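Local coordinates for protein phosphatase 2C (Toxoplasma gondii, PDB 3D8K), which probably dephosphorylates phosphoserine and phosphothreonine residues of proteins as a manganese- or magnesium-dependent phosphatase of the PP2C family, at residues Asn175-Gly183 and Asp263-Phe273. Numbering follows the deposited sequence.
Sequences NSRCVLKSG and DDIVAGTAGAF
Two neighbouring antiparallel strands of a central sheet of the PP2C fold meet here, with Arg177, Val179 and Lys181 opposite Gly268, Val266 and Asp264 as hydrogen-bonded pairs. Each pair exchanges two backbone bonds; at Val179, its N reaches Val266 O at 2.7 Å, and Val266 N returns to Val179 O at 2.8 Å. Between them lie the non-hydrogen-bonded pairs Cys178-Ala267 and Leu180-Ile265. On the helix-facing side, Val179 and Val266 stand side by side, CG2 of Val179 at 3.8 Å from CB of Val266; these short, beta-branched side chains suit a strand packed beneath helix 279-288, where Ile286 meets Val179. Lys181 bends at its third and fourth torsions (72° and 54°), so that the aliphatic part of the chain runs beside Val266 while its ammonium is hydrogen-bonded to the carbonyl of Ile286. Arg177 and Phe273 lie on this same face, and both also touch Ile282 of helix 279-288. On the opposite face, Cys178 SG lies 4.1 Å from Ile265 CG2, and Cys178 also meets Leu108 and Ile110 of strand 106-115, in the other sheet. Asp263 OD2 forms a salt bridge with Arg126, which also bonds Ser182 OG, tying the strand ends together. With helices on one face and the second sheet against the other, this sheet and its helices make one half of the alpha-beta-beta-alpha sandwich characteristic of PP2C phosphatases.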
ATOM      1  N   ASN C 175      -0.395 -17.649 -38.134  1.00 21.66           N
ATOM      2  CA  ASN C 175      -0.953 -18.985 -38.231  1.00 22.94           C
ATOM      3  C   ASN C 175      -1.184 -19.702 -36.906  1.00 23.78           C
ATOM      4  O   ASN C 175      -1.396 -20.912 -36.892  1.00 24.60           O
ATOM      5  CB  ASN C 175      -0.066 -19.844 -39.134  1.00 22.40           C
ATOM      6  CG  ASN C 175       1.381 -19.886 -38.667  1.00 24.37           C
ATOM      7  OD1 ASN C 175       1.775 -19.183 -37.730  1.00 23.92           O
ATOM      8  ND2 ASN C 175       2.185 -20.709 -39.327  1.00 25.04           N
ATOM      9  N   SER C 176      -1.145 -18.984 -35.792  1.00 24.16           N
ATOM     10  CA  SER C 176      -1.392 -19.644 -34.514  1.00 24.37           C
ATOM     11  C   SER C 176      -2.891 -19.824 -34.360  1.00 24.70           C
ATOM     12  O   SER C 176      -3.677 -19.162 -35.046  1.00 23.26           O
ATOM     13  CB  SER C 176      -0.833 -18.828 -33.348  1.00 24.98           C
ATOM     14  OG  SER C 176       0.578 -18.955 -33.275  1.00 24.93           O
ATOM     15  N   ARG C 177      -3.289 -20.730 -33.471  1.00 25.64           N
ATOM     16  CA  ARG C 177      -4.705 -21.003 -33.259  1.00 25.46           C
ATOM     17  C   ARG C 177      -5.093 -20.905 -31.798  1.00 23.93           C
ATOM     18  O   ARG C 177      -4.296 -21.180 -30.904  1.00 23.33           O
ATOM     19  CB  ARG C 177      -5.055 -22.377 -33.828  1.00 27.13           C
ATOM     20  CG  ARG C 177      -4.446 -22.586 -35.202  1.00 31.68           C
ATOM     21  CD  ARG C 177      -5.019 -23.764 -35.950  1.00 35.63           C
ATOM     22  NE  ARG C 177      -6.209 -23.402 -36.719  1.00 40.52           N
ATOM     23  CZ  ARG C 177      -6.597 -24.030 -37.829  1.00 41.82           C
ATOM     24  NH1 ARG C 177      -5.885 -25.049 -38.297  1.00 41.95           N
ATOM     25  NH2 ARG C 177      -7.695 -23.645 -38.471  1.00 42.15           N
ATOM     26  N   CYS C 178      -6.334 -20.502 -31.571  1.00 23.01           N
ATOM     27  CA  CYS C 178      -6.850 -20.315 -30.227  1.00 22.29           C
ATOM     28  C   CYS C 178      -8.287 -20.836 -30.154  1.00 21.89           C
ATOM     29  O   CYS C 178      -9.153 -20.364 -30.885  1.00 21.88           O
ATOM     30  CB  CYS C 178      -6.800 -18.827 -29.905  1.00 22.45           C
ATOM     31  SG  CYS C 178      -7.374 -18.397 -28.283  1.00 29.99           S
ATOM     32  N   VAL C 179      -8.548 -21.804 -29.280  1.00 19.75           N
ATOM     33  CA  VAL C 179      -9.898 -22.353 -29.187  1.00 20.65           C
ATOM     34  C   VAL C 179     -10.522 -22.298 -27.799  1.00 19.86           C
ATOM     35  O   VAL C 179      -9.825 -22.351 -26.785  1.00 21.42           O
ATOM     36  CB  VAL C 179      -9.941 -23.815 -29.671  1.00 21.13           C
ATOM     37  CG1 VAL C 179      -9.148 -23.952 -30.946  1.00 18.88           C
ATOM     38  CG2 VAL C 179      -9.410 -24.736 -28.602  1.00 21.91           C
ATOM     39  N   LEU C 180     -11.846 -22.194 -27.766  1.00 18.10           N
ATOM     40  CA  LEU C 180     -12.575 -22.127 -26.505  1.00 18.02           C
ATOM     41  C   LEU C 180     -13.232 -23.469 -26.212  1.00 18.60           C
ATOM     42  O   LEU C 180     -13.941 -24.015 -27.060  1.00 19.36           O
ATOM     43  CB  LEU C 180     -13.663 -21.049 -26.573  1.00 16.53           C
ATOM     44  CG  LEU C 180     -14.092 -20.293 -25.302  1.00 17.49           C
ATOM     45  CD1 LEU C 180     -15.605 -20.106 -25.297  1.00 14.69           C
ATOM     46  CD2 LEU C 180     -13.656 -21.043 -24.059  1.00 16.66           C
ATOM     47  N   LYS C 181     -12.988 -24.006 -25.022  1.00 17.71           N
ATOM     48  CA  LYS C 181     -13.596 -25.275 -24.631  1.00 19.20           C
ATOM     49  C   LYS C 181     -14.731 -25.001 -23.669  1.00 21.08           C
ATOM     50  O   LYS C 181     -14.626 -24.146 -22.787  1.00 20.18           O
ATOM     51  CB  LYS C 181     -12.604 -26.203 -23.917  1.00 19.48           C
ATOM     52  CG  LYS C 181     -11.702 -27.018 -24.811  1.00 20.98           C
ATOM     53  CD  LYS C 181     -10.881 -28.009 -23.991  1.00 21.37           C
ATOM     54  CE  LYS C 181     -11.727 -29.155 -23.462  1.00 21.19           C
ATOM     55  NZ  LYS C 181     -12.483 -29.855 -24.547  1.00 21.07           N
ATOM     56  N   SER C 182     -15.814 -25.744 -23.833  1.00 23.59           N
ATOM     57  CA  SER C 182     -16.966 -25.603 -22.962  1.00 24.38           C
ATOM     58  C   SER C 182     -17.644 -26.961 -22.943  1.00 27.24           C
ATOM     59  O   SER C 182     -18.290 -27.357 -23.925  1.00 28.78           O
ATOM     60  CB  SER C 182     -17.915 -24.533 -23.505  1.00 22.48           C
ATOM     61  OG  SER C 182     -18.806 -24.079 -22.502  1.00 20.86           O
ATOM     62  N   GLY C 183     -17.471 -27.680 -21.834  1.00 29.00           N
ATOM     63  CA  GLY C 183     -18.067 -28.995 -21.698  1.00 32.01           C
ATOM     64  C   GLY C 183     -17.432 -29.964 -22.675  1.00 34.39           C
ATOM     65  O   GLY C 183     -16.270 -30.339 -22.517  1.00 35.58           O
ATOM     66  N   ASP C 263     -15.323 -22.993 -18.187  1.00 17.23           N
ATOM     67  CA  ASP C 263     -14.775 -23.103 -19.541  1.00 18.17           C
ATOM     68  C   ASP C 263     -13.237 -22.989 -19.512  1.00 18.27           C
ATOM     69  O   ASP C 263     -12.656 -22.542 -18.517  1.00 16.63           O
ATOM     70  CB  ASP C 263     -15.357 -22.021 -20.470  1.00 19.31           C
ATOM     71  CG  ASP C 263     -16.847 -22.235 -20.793  1.00 20.13           C
ATOM     72  OD1 ASP C 263     -17.313 -23.388 -20.790  1.00 19.33           O
ATOM     73  OD2 ASP C 263     -17.551 -21.241 -21.072  1.00 18.12           O
ATOM     74  N   ASP C 264     -12.594 -23.416 -20.599  1.00 18.74           N
ATOM     75  CA  ASP C 264     -11.135 -23.385 -20.746  1.00 19.81           C
ATOM     76  C   ASP C 264     -10.733 -22.737 -22.066  1.00 17.89           C
ATOM     77  O   ASP C 264     -11.499 -22.756 -23.030  1.00 16.00           O
ATOM     78  CB  ASP C 264     -10.552 -24.807 -20.736  1.00 25.68           C
ATOM     79  CG  ASP C 264     -10.327 -25.342 -19.339  1.00 32.97           C
ATOM     80  OD1 ASP C 264     -11.300 -25.375 -18.554  1.00 38.75           O
ATOM     81  OD2 ASP C 264      -9.182 -25.739 -19.020  1.00 35.54           O
ATOM     82  N   ILE C 265      -9.527 -22.170 -22.104  1.00 15.81           N
ATOM     83  CA  ILE C 265      -9.005 -21.555 -23.316  1.00 13.50           C
ATOM     84  C   ILE C 265      -7.756 -22.306 -23.706  1.00 13.89           C
ATOM     85  O   ILE C 265      -6.874 -22.536 -22.885  1.00 14.63           O
ATOM     86  CB  ILE C 265      -8.626 -20.100 -23.118  1.00 11.40           C
ATOM     87  CG1 ILE C 265      -9.850 -19.291 -22.762  1.00  9.55           C
ATOM     88  CG2 ILE C 265      -8.050 -19.534 -24.412  1.00 12.74           C
ATOM     89  CD1 ILE C 265      -9.521 -17.863 -22.460  1.00 13.96           C
ATOM     90  N   VAL C 266      -7.677 -22.687 -24.968  1.00 14.18           N
ATOM     91  CA  VAL C 266      -6.520 -23.417 -25.444  1.00 14.96           C
ATOM     92  C   VAL C 266      -5.888 -22.773 -26.666  1.00 15.48           C
ATOM     93  O   VAL C 266      -6.579 -22.359 -27.595  1.00 15.91           O
ATOM     94  CB  VAL C 266      -6.903 -24.852 -25.750  1.00 14.44           C
ATOM     95  CG1 VAL C 266      -5.743 -25.573 -26.422  1.00 14.43           C
ATOM     96  CG2 VAL C 266      -7.292 -25.537 -24.449  1.00 14.14           C
ATOM     97  N   ALA C 267      -4.564 -22.688 -26.650  1.00 15.95           N
ATOM     98  CA  ALA C 267      -3.826 -22.076 -27.741  1.00 16.73           C
ATOM     99  C   ALA C 267      -2.557 -22.842 -28.051  1.00 17.94           C
ATOM    100  O   ALA C 267      -2.084 -23.644 -27.251  1.00 18.03           O
ATOM    101  CB  ALA C 267      -3.498 -20.640 -27.393  1.00 14.09           C
ATOM    102  N   GLY C 268      -2.014 -22.603 -29.234  1.00 20.16           N
ATOM    103  CA  GLY C 268      -0.799 -23.285 -29.625  1.00 23.93           C
ATOM    104  C   GLY C 268      -0.218 -22.755 -30.920  1.00 26.82           C
ATOM    105  O   GLY C 268      -0.929 -22.215 -31.774  1.00 28.06           O
ATOM    106  N   THR C 269       1.090 -22.904 -31.071  1.00 28.17           N
ATOM    107  CA  THR C 269       1.758 -22.463 -32.284  1.00 29.57           C
ATOM    108  C   THR C 269       1.283 -23.351 -33.441  1.00 30.13           C
ATOM    109  O   THR C 269       0.721 -24.425 -33.223  1.00 30.06           O
ATOM    110  CB  THR C 269       3.278 -22.579 -32.123  1.00 29.07           C
ATOM    111  OG1 THR C 269       3.640 -23.955 -31.974  1.00 31.33           O
ATOM    112  CG2 THR C 269       3.727 -21.836 -30.883  1.00 29.56           C
ATOM    113  N   ALA C 270       1.498 -22.903 -34.670  1.00 31.30           N
ATOM    114  CA  ALA C 270       1.079 -23.678 -35.832  1.00 30.62           C
ATOM    115  C   ALA C 270       1.544 -25.125 -35.730  1.00 30.68           C
ATOM    116  O   ALA C 270       0.913 -26.024 -36.267  1.00 30.17           O
ATOM    117  CB  ALA C 270       1.628 -23.050 -37.093  1.00 30.31           C
ATOM    118  N   GLY C 271       2.661 -25.337 -35.042  1.00 31.67           N
ATOM    119  CA  GLY C 271       3.186 -26.679 -34.888  1.00 33.01           C
ATOM    120  C   GLY C 271       2.300 -27.564 -34.027  1.00 33.14           C
ATOM    121  O   GLY C 271       2.093 -28.732 -34.334  1.00 31.65           O
ATOM    122  N   ALA C 272       1.777 -27.005 -32.942  1.00 33.51           N
ATOM    123  CA  ALA C 272       0.918 -27.753 -32.036  1.00 33.28           C
ATOM    124  C   ALA C 272      -0.217 -28.439 -32.782  1.00 35.20           C
ATOM    125  O   ALA C 272      -0.507 -29.607 -32.542  1.00 35.02           O
ATOM    126  CB  ALA C 272       0.352 -26.828 -30.968  1.00 28.83           C
ATOM    127  N   PHE C 273      -0.847 -27.721 -33.704  1.00 37.61           N
ATOM    128  CA  PHE C 273      -1.979 -28.281 -34.431  1.00 40.07           C
ATOM    129  C   PHE C 273      -1.603 -28.755 -35.831  1.00 41.27           C
ATOM    130  O   PHE C 273      -2.466 -29.091 -36.639  1.00 41.73           O
ATOM    131  CB  PHE C 273      -3.093 -27.236 -34.521  1.00 40.66           C
ATOM    132  CG  PHE C 273      -3.437 -26.586 -33.208  1.00 41.47           C
ATOM    133  CD1 PHE C 273      -4.355 -25.546 -33.163  1.00 43.09           C
ATOM    134  CD2 PHE C 273      -2.857 -27.006 -32.020  1.00 43.03           C
ATOM    135  CE1 PHE C 273      -4.686 -24.931 -31.956  1.00 44.00           C
ATOM    136  CE2 PHE C 273      -3.179 -26.398 -30.810  1.00 44.19           C
ATOM    137  CZ  PHE C 273      -4.098 -25.358 -30.777  1.00 43.61           C
TER